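PDB 3H2G: esterase from Xanthomonas oryzae pv. oryzae, which hydrolyses esters as a cell-wall-degrading enzyme that the bacterium uses in pathogenesis on rice. Local coordinates for residues P60-G65 with K130-Y135; G168-S173 with K195-V200; L329-S334 with V362-G367. All coordinates share one frame; numbering follows the deposited sequence.

Contact 1: residues P60-G65 with K130-Y135; sequences PATASG and KSNYAY
Thr62 and Asn132 meet with their side chains crossing at about a right angle, and each reaches for the other's backbone. Asn132 holds CG between its own backbone N and carbonyl carbon (chi1 64°), which swings the amide in toward the strand; OD1 then accepts from Thr62 N at 3.0 Å. The donor stands above the carbonyl plane of the amide, 47° out of it. In return Asn132 N gives a weak, bent bond to Thr62 OG1, and ND2 lies alongside the methyl CG2 of Thr62. Water 1 bridges Thr62 OG1 and Lys130 O, 2.6 Å from each, and donates to the carbonyl.

Ser131 works on the same threonine from its carbonyl side. With OG trans to the backbone N (chi1 175°), the hydroxyl donates to Thr62 O at 2.7 Å. The same OG accepts from Tyr133 N at 3.2 Å, closing an ST turn, and Gly127 N hydrogen-bonds to it as well, so one serine oxygen pins both the strand and its own loop.

At the other end, Ser64 OG receives a straight bond from Lys130 N at 3.0 Å, while its further partner is the carboxylate of Asp124. The first carbons of Lys130 pass alongside Ser64 CB before the extended chain leads off. Toward Ala61 the contact turns apolar: its CB lies obliquely against Tyr133, 3.9 Å from CD1, and the phenol OH of that tyrosine is held by Glu59 and Val56 N.

This is a loop laid along a beta strand and held by side-chain-to-backbone bonds, here the segment following strand 119-123 on strand 60-71 of the central sheet of an alpha/beta-hydrolase fold.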
# COMPACT_ATOMS: atom_id res chain seq x y z
N PRO A 60 0.58 -0.36 -22.76
CA PRO A 60 -0.78 -0.11 -22.29
C PRO A 60 -1.34 -1.23 -21.42
O PRO A 60 -1.09 -2.42 -21.65
CB PRO A 60 -1.57 0.08 -23.59
CG PRO A 60 -0.77 -0.68 -24.60
CD PRO A 60 0.65 -0.35 -24.24
N ALA A 61 -2.08 -0.83 -20.39
CA ALA A 61 -2.70 -1.76 -19.45
C ALA A 61 -3.90 -1.06 -18.84
O ALA A 61 -4.08 0.15 -19.03
CB ALA A 61 -1.70 -2.14 -18.37
N THR A 62 -4.72 -1.80 -18.11
CA THR A 62 -5.89 -1.22 -17.46
C THR A 62 -5.83 -1.56 -15.98
O THR A 62 -5.08 -2.45 -15.56
CB THR A 62 -7.22 -1.78 -18.02
OG1 THR A 62 -7.32 -3.17 -17.70
CG2 THR A 62 -7.28 -1.60 -19.53
N ALA A 63 -6.62 -0.84 -15.19
CA ALA A 63 -6.68 -1.05 -13.75
C ALA A 63 -8.01 -0.52 -13.24
O ALA A 63 -8.71 0.21 -13.94
CB ALA A 63 -5.53 -0.32 -13.06
N SER A 64 -8.36 -0.90 -12.01
CA SER A 64 -9.60 -0.45 -11.41
C SER A 64 -9.26 0.37 -10.17
O SER A 64 -8.11 0.40 -9.73
CB SER A 64 -10.49 -1.64 -11.06
OG SER A 64 -9.83 -2.56 -10.19
N GLY A 65 -10.26 1.04 -9.61
CA GLY A 65 -9.99 1.84 -8.42
C GLY A 65 -11.24 2.16 -7.64
O GLY A 65 -12.35 1.88 -8.09
N LYS A 130 -10.11 -5.30 -11.46
CA LYS A 130 -10.50 -5.48 -12.86
C LYS A 130 -9.35 -5.29 -13.86
O LYS A 130 -9.57 -5.27 -15.07
CB LYS A 130 -11.63 -4.51 -13.22
CG LYS A 130 -12.93 -4.74 -12.47
CD LYS A 130 -13.97 -3.73 -12.92
CE LYS A 130 -15.30 -3.93 -12.21
NZ LYS A 130 -16.32 -2.94 -12.68
N SER A 131 -8.13 -5.17 -13.36
CA SER A 131 -6.97 -4.97 -14.23
C SER A 131 -6.74 -6.13 -15.18
O SER A 131 -6.99 -7.29 -14.84
CB SER A 131 -5.71 -4.75 -13.38
OG SER A 131 -4.56 -4.68 -14.21
N ASN A 132 -6.26 -5.83 -16.39
CA ASN A 132 -5.99 -6.87 -17.37
C ASN A 132 -4.56 -7.39 -17.29
O ASN A 132 -4.16 -8.23 -18.11
CB ASN A 132 -6.28 -6.36 -18.79
CG ASN A 132 -5.38 -5.21 -19.22
OD1 ASN A 132 -4.52 -4.74 -18.46
ND2 ASN A 132 -5.57 -4.74 -20.46
N TYR A 133 -3.78 -6.93 -16.32
CA TYR A 133 -2.40 -7.38 -16.19
C TYR A 133 -2.33 -8.83 -15.70
O TYR A 133 -3.06 -9.22 -14.78
CB TYR A 133 -1.61 -6.46 -15.25
CG TYR A 133 -0.25 -6.07 -15.79
CD1 TYR A 133 -0.14 -5.40 -17.01
CD2 TYR A 133 0.91 -6.38 -15.09
CE1 TYR A 133 1.11 -5.05 -17.52
CE2 TYR A 133 2.17 -6.03 -15.59
CZ TYR A 133 2.26 -5.37 -16.81
OH TYR A 133 3.50 -5.03 -17.31
N ALA A 134 -1.45 -9.62 -16.31
CA ALA A 134 -1.30 -11.04 -15.98
C ALA A 134 -0.79 -11.38 -14.59
O ALA A 134 -0.95 -12.51 -14.12
CB ALA A 134 -0.41 -11.71 -17.03
N TYR A 135 -0.16 -10.42 -13.92
CA TYR A 135 0.35 -10.65 -12.56
C TYR A 135 0.35 -9.33 -11.82
O TYR A 135 0.10 -8.28 -12.42
CB TYR A 135 1.78 -11.20 -12.60
CG TYR A 135 2.79 -10.26 -13.23
CD1 TYR A 135 2.96 -10.21 -14.62
CD2 TYR A 135 3.56 -9.40 -12.44
CE1 TYR A 135 3.87 -9.33 -15.20
CE2 TYR A 135 4.46 -8.51 -13.02
CZ TYR A 135 4.61 -8.47 -14.40
OH TYR A 135 5.49 -7.58 -14.96
O HOH W 1 -9.55 -4.58 -17.62

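Contact 2: residues G168-S173 with K195-V200; sequences GKVMLS and KEFHLV
Val170 is joined to strand 198-205 by two backbone hydrogen bonds. Its N donates to His198 O at 2.7 Å, from a direction tilted 34° off the carbonyl plane, and its O accepts from Val200 N at 2.8 Å, almost straight along the C=O axis. Leu199 CA also approaches Val170 O in a CA-H...O contact, so that carbonyl is met twice. Together these make the parallel bridge Val170-Leu199, although the short strand segments are splayed by 57°.

The two strands are the flanks of a beta-alpha-beta unit: strand 169-175, helix 177-192 and strand 198-205. A GxSxG pattern runs from Gly174, at the end of strand 169-175, through Ser176 to Gly178, consistent with the nucleophile elbow of alpha/beta hydrolases.

Apolar contacts occupy both faces. On the side of Val170 and Leu199, the isobutyl group of Leu199 bends over toward Leu172, crossing it at about a right angle, with Leu199 CD1 3.7 Å from Leu172 CG. Val170 CG2 comes in at the edge of the Phe197 ring, near its plane; Phe197 itself packs on helices 141-162 and 177-192. On the other face Val200 places CG2 between its backbone N and carbonyl carbon, where it meets Met171 CG at 3.8 Å and, slightly more distantly, Lys169 CB.

Two waters bridge the segments near Gly168 and His198. Water 2 takes a hydrogen bond from His198 N at 2.8 Å and donates to Gly168 O at 2.7 Å. Water 3 lies between Lys169 NZ, whose bond to it is weak, and His198 NE2.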
# COMPACT_ATOMS: atom_id res chain seq x y z
N GLY A 168 -7.72 21.63 -4.98
CA GLY A 168 -6.52 21.65 -5.79
C GLY A 168 -5.37 21.03 -5.02
O GLY A 168 -4.36 20.62 -5.60
N LYS A 169 -5.52 20.95 -3.71
CA LYS A 169 -4.49 20.36 -2.87
C LYS A 169 -4.55 18.84 -2.95
O LYS A 169 -5.63 18.26 -2.96
CB LYS A 169 -4.66 20.82 -1.42
CG LYS A 169 -4.51 22.32 -1.23
CD LYS A 169 -4.53 22.70 0.24
CE LYS A 169 -4.57 24.22 0.42
NZ LYS A 169 -3.39 24.90 -0.16
N VAL A 170 -3.38 18.22 -3.02
CA VAL A 170 -3.29 16.77 -3.12
C VAL A 170 -2.48 16.20 -1.96
O VAL A 170 -1.51 16.81 -1.51
CB VAL A 170 -2.63 16.35 -4.46
CG1 VAL A 170 -2.53 14.84 -4.55
CG2 VAL A 170 -3.42 16.92 -5.62
N MET A 171 -2.88 15.03 -1.49
CA MET A 171 -2.19 14.37 -0.40
C MET A 171 -2.06 12.89 -0.72
O MET A 171 -2.75 12.38 -1.60
CB MET A 171 -2.98 14.55 0.90
CG MET A 171 -3.13 16.00 1.33
SD MET A 171 -4.02 16.11 2.88
CE MET A 171 -4.59 17.82 2.83
N LEU A 172 -1.18 12.22 0.01
CA LEU A 172 -0.95 10.80 -0.20
C LEU A 172 -0.81 10.06 1.12
O LEU A 172 -0.30 10.61 2.10
CB LEU A 172 0.33 10.57 -1.01
CG LEU A 172 0.38 11.07 -2.45
CD1 LEU A 172 1.82 10.99 -2.97
CD2 LEU A 172 -0.56 10.22 -3.31
N SER A 173 -1.26 8.81 1.14
CA SER A 173 -1.13 7.96 2.31
C SER A 173 -1.33 6.52 1.84
O SER A 173 -1.72 6.28 0.70
CB SER A 173 -2.15 8.33 3.39
OG SER A 173 -1.84 7.66 4.60
N LYS A 195 3.43 20.04 -11.24
CA LYS A 195 2.47 21.00 -11.76
C LYS A 195 1.06 20.40 -11.79
O LYS A 195 0.08 21.08 -11.47
CB LYS A 195 2.84 21.47 -13.18
CG LYS A 195 1.84 22.47 -13.75
CD LYS A 195 2.19 22.92 -15.16
CE LYS A 195 1.15 23.92 -15.67
NZ LYS A 195 1.47 24.45 -17.03
N GLU A 196 0.97 19.13 -12.15
CA GLU A 196 -0.32 18.44 -12.23
C GLU A 196 -0.93 18.13 -10.87
O GLU A 196 -2.15 18.21 -10.69
CB GLU A 196 -0.16 17.14 -13.03
CG GLU A 196 -1.45 16.35 -13.20
CD GLU A 196 -1.27 15.13 -14.07
OE1 GLU A 196 -2.24 14.38 -14.29
OE2 GLU A 196 -0.13 14.92 -14.56
N PHE A 197 -0.08 17.77 -9.91
CA PHE A 197 -0.53 17.43 -8.56
C PHE A 197 0.13 18.31 -7.51
O PHE A 197 1.33 18.18 -7.26
CB PHE A 197 -0.20 15.97 -8.25
CG PHE A 197 -0.84 14.99 -9.19
CD1 PHE A 197 -2.19 14.68 -9.07
CD2 PHE A 197 -0.10 14.37 -10.19
CE1 PHE A 197 -2.80 13.76 -9.94
CE2 PHE A 197 -0.69 13.46 -11.06
CZ PHE A 197 -2.04 13.16 -10.93
N HIS A 198 -0.64 19.21 -6.91
CA HIS A 198 -0.12 20.10 -5.88
C HIS A 198 -0.08 19.31 -4.58
O HIS A 198 -1.02 19.35 -3.78
CB HIS A 198 -1.01 21.34 -5.73
CG HIS A 198 -0.60 22.26 -4.63
ND1 HIS A 198 0.71 22.39 -4.21
CD2 HIS A 198 -1.32 23.13 -3.88
CE1 HIS A 198 0.78 23.30 -3.26
NE2 HIS A 198 -0.44 23.77 -3.04
N LEU A 199 1.02 18.58 -4.38
CA LEU A 199 1.21 17.74 -3.21
C LEU A 199 1.56 18.56 -1.97
O LEU A 199 2.59 19.24 -1.94
CB LEU A 199 2.31 16.73 -3.52
CG LEU A 199 2.52 15.52 -2.61
CD1 LEU A 199 1.23 14.71 -2.49
CD2 LEU A 199 3.63 14.66 -3.19
N VAL A 200 0.71 18.50 -0.95
CA VAL A 200 0.94 19.27 0.27
C VAL A 200 1.18 18.41 1.51
O VAL A 200 1.55 18.94 2.56
CB VAL A 200 -0.24 20.22 0.56
CG1 VAL A 200 -0.38 21.23 -0.57
CG2 VAL A 200 -1.53 19.43 0.74
O HOH W 2 -3.22 19.74 -7.87
O HOH W 3 -0.53 25.35 -0.23

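Contact 3: residues L329-S334 with V362-G367; sequences LLCGSS and VDTGTG
With chi1 at -178°, Asp363 stretches CG away from its own N, and Ser334 tucks OG between its N and carbonyl carbon (chi1 47°); together these torsions bring the carboxylate within bonding distance of Ser334 where two parallel strands end. The strands, 328-332 and 359-363, flank helix 342-353 in a beta-alpha-beta unit at one edge of the alpha/beta-hydrolase sheet.

Three backbone bonds run along the strands and just past them: Val362 N donates to Leu330 O, Gly332 N to Val362 O, and Thr364 N to Gly332 O at 2.8 Å, the last in the carbonyl plane. On the face carrying Cys331 and Val362, Val362 turns CG1 inward to the sulfur of Cys331, 3.5 Å from SG, and to Leu329 CD1 at 4.0 Å. The methyl CG2 of Thr364 reaches the same sulfur. Cys331 is disulfide-bonded to Cys384 of helix 376-396, which ties strand 328-332 to the helix that also touches Val362 and Leu329.

Past the strand ends Ser333 OG sits against Gly365 CA, with Asn335 N as its hydrogen-bonding partner. The Ser333 side chain also touches part of a putative Ser-His-Asp triad (Ser176, His377, Asp336), so the contact borders the probable active site. Water 4 joins Ser334 OG to Gly367 N.

One carboxylate oxygen links the two segments just past their strands: Gly365 N closes an Asx turn onto Asp363 OD1 at 2.7 Å, and Ser334 N reaches that oxygen from the opposite face at 3.0 Å, while Asp363 OD2 lies 2.8 Å from Ser334 OG.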
# COMPACT_ATOMS: atom_id res chain seq x y z
N LEU A 329 4.99 12.60 7.02
CA LEU A 329 4.91 12.01 8.34
C LEU A 329 4.83 10.50 8.22
O LEU A 329 3.83 9.95 7.76
CB LEU A 329 3.68 12.53 9.10
CG LEU A 329 3.50 11.98 10.52
CD1 LEU A 329 4.77 12.23 11.35
CD2 LEU A 329 2.30 12.65 11.18
N LEU A 330 5.90 9.82 8.61
CA LEU A 330 5.93 8.37 8.55
C LEU A 330 5.36 7.84 9.86
O LEU A 330 5.80 8.23 10.94
CB LEU A 330 7.38 7.88 8.38
CG LEU A 330 8.14 8.46 7.19
CD1 LEU A 330 9.53 7.84 7.13
CD2 LEU A 330 7.39 8.18 5.89
N CYS A 331 4.36 6.97 9.77
CA CYS A 331 3.74 6.43 10.97
C CYS A 331 3.91 4.92 11.02
O CYS A 331 3.95 4.25 9.99
CB CYS A 331 2.25 6.78 10.99
SG CYS A 331 1.35 6.39 12.54
N GLY A 332 4.03 4.40 12.23
CA GLY A 332 4.19 2.98 12.42
C GLY A 332 4.18 2.68 13.90
O GLY A 332 3.88 3.55 14.71
N SER A 333 4.51 1.44 14.26
CA SER A 333 4.53 1.03 15.65
C SER A 333 5.79 0.23 15.96
O SER A 333 6.19 -0.63 15.18
CB SER A 333 3.30 0.18 15.97
OG SER A 333 3.44 -0.46 17.23
N SER A 334 6.41 0.52 17.10
CA SER A 334 7.61 -0.20 17.50
C SER A 334 7.26 -1.62 17.98
O SER A 334 8.14 -2.38 18.37
CB SER A 334 8.37 0.57 18.59
OG SER A 334 7.50 1.02 19.61
N VAL A 362 6.21 9.23 13.70
CA VAL A 362 5.32 9.10 14.85
C VAL A 362 5.16 7.60 15.11
O VAL A 362 5.04 6.81 14.17
CB VAL A 362 3.95 9.78 14.61
CG1 VAL A 362 3.26 9.18 13.38
CG2 VAL A 362 3.08 9.62 15.85
N ASP A 363 5.19 7.23 16.39
CA ASP A 363 5.10 5.84 16.82
C ASP A 363 3.82 5.61 17.62
O ASP A 363 3.58 6.27 18.63
CB ASP A 363 6.34 5.52 17.67
CG ASP A 363 6.39 4.07 18.15
OD1 ASP A 363 5.47 3.29 17.84
OD2 ASP A 363 7.38 3.73 18.83
N THR A 364 3.00 4.66 17.18
CA THR A 364 1.75 4.36 17.86
C THR A 364 1.84 3.11 18.73
O THR A 364 0.82 2.60 19.21
CB THR A 364 0.60 4.16 16.86
OG1 THR A 364 0.89 3.05 16.00
CG2 THR A 364 0.42 5.42 16.01
N GLY A 365 3.06 2.61 18.93
CA GLY A 365 3.26 1.43 19.74
C GLY A 365 2.97 1.65 21.21
O GLY A 365 2.91 2.79 21.68
N THR A 366 2.79 0.56 21.95
CA THR A 366 2.50 0.62 23.37
C THR A 366 3.73 0.92 24.21
O THR A 366 3.62 1.36 25.36
CB THR A 366 1.89 -0.70 23.89
OG1 THR A 366 2.86 -1.75 23.75
CG2 THR A 366 0.64 -1.05 23.11
N GLY A 367 4.91 0.68 23.65
CA GLY A 367 6.14 0.92 24.37
C GLY A 367 6.52 -0.28 25.24
O GLY A 367 7.53 -0.25 25.94
O HOH W 4 6.01 -0.07 21.33

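From the N terminus the three contacts come in series, none nested in or crossing another. Contact 1 closes first, over 64 intervening residues, bringing the loop ahead of helix 141-162 back to strand 60-71. Contact 2 follows with a short closure of 21 residues, most of them helix 177-192, and contact 3 repeats that parallel crossover further on, around helix 342-353. All three reach one mixed sheet. Contacts 1 and 3 lie on opposite sides of the chain's centre, their own centres about 34 Å apart. Contacts 2 and 3 approach to about 7 Å between nearest atoms, because strands 198-205 and 328-332 are neighbours in the sheet.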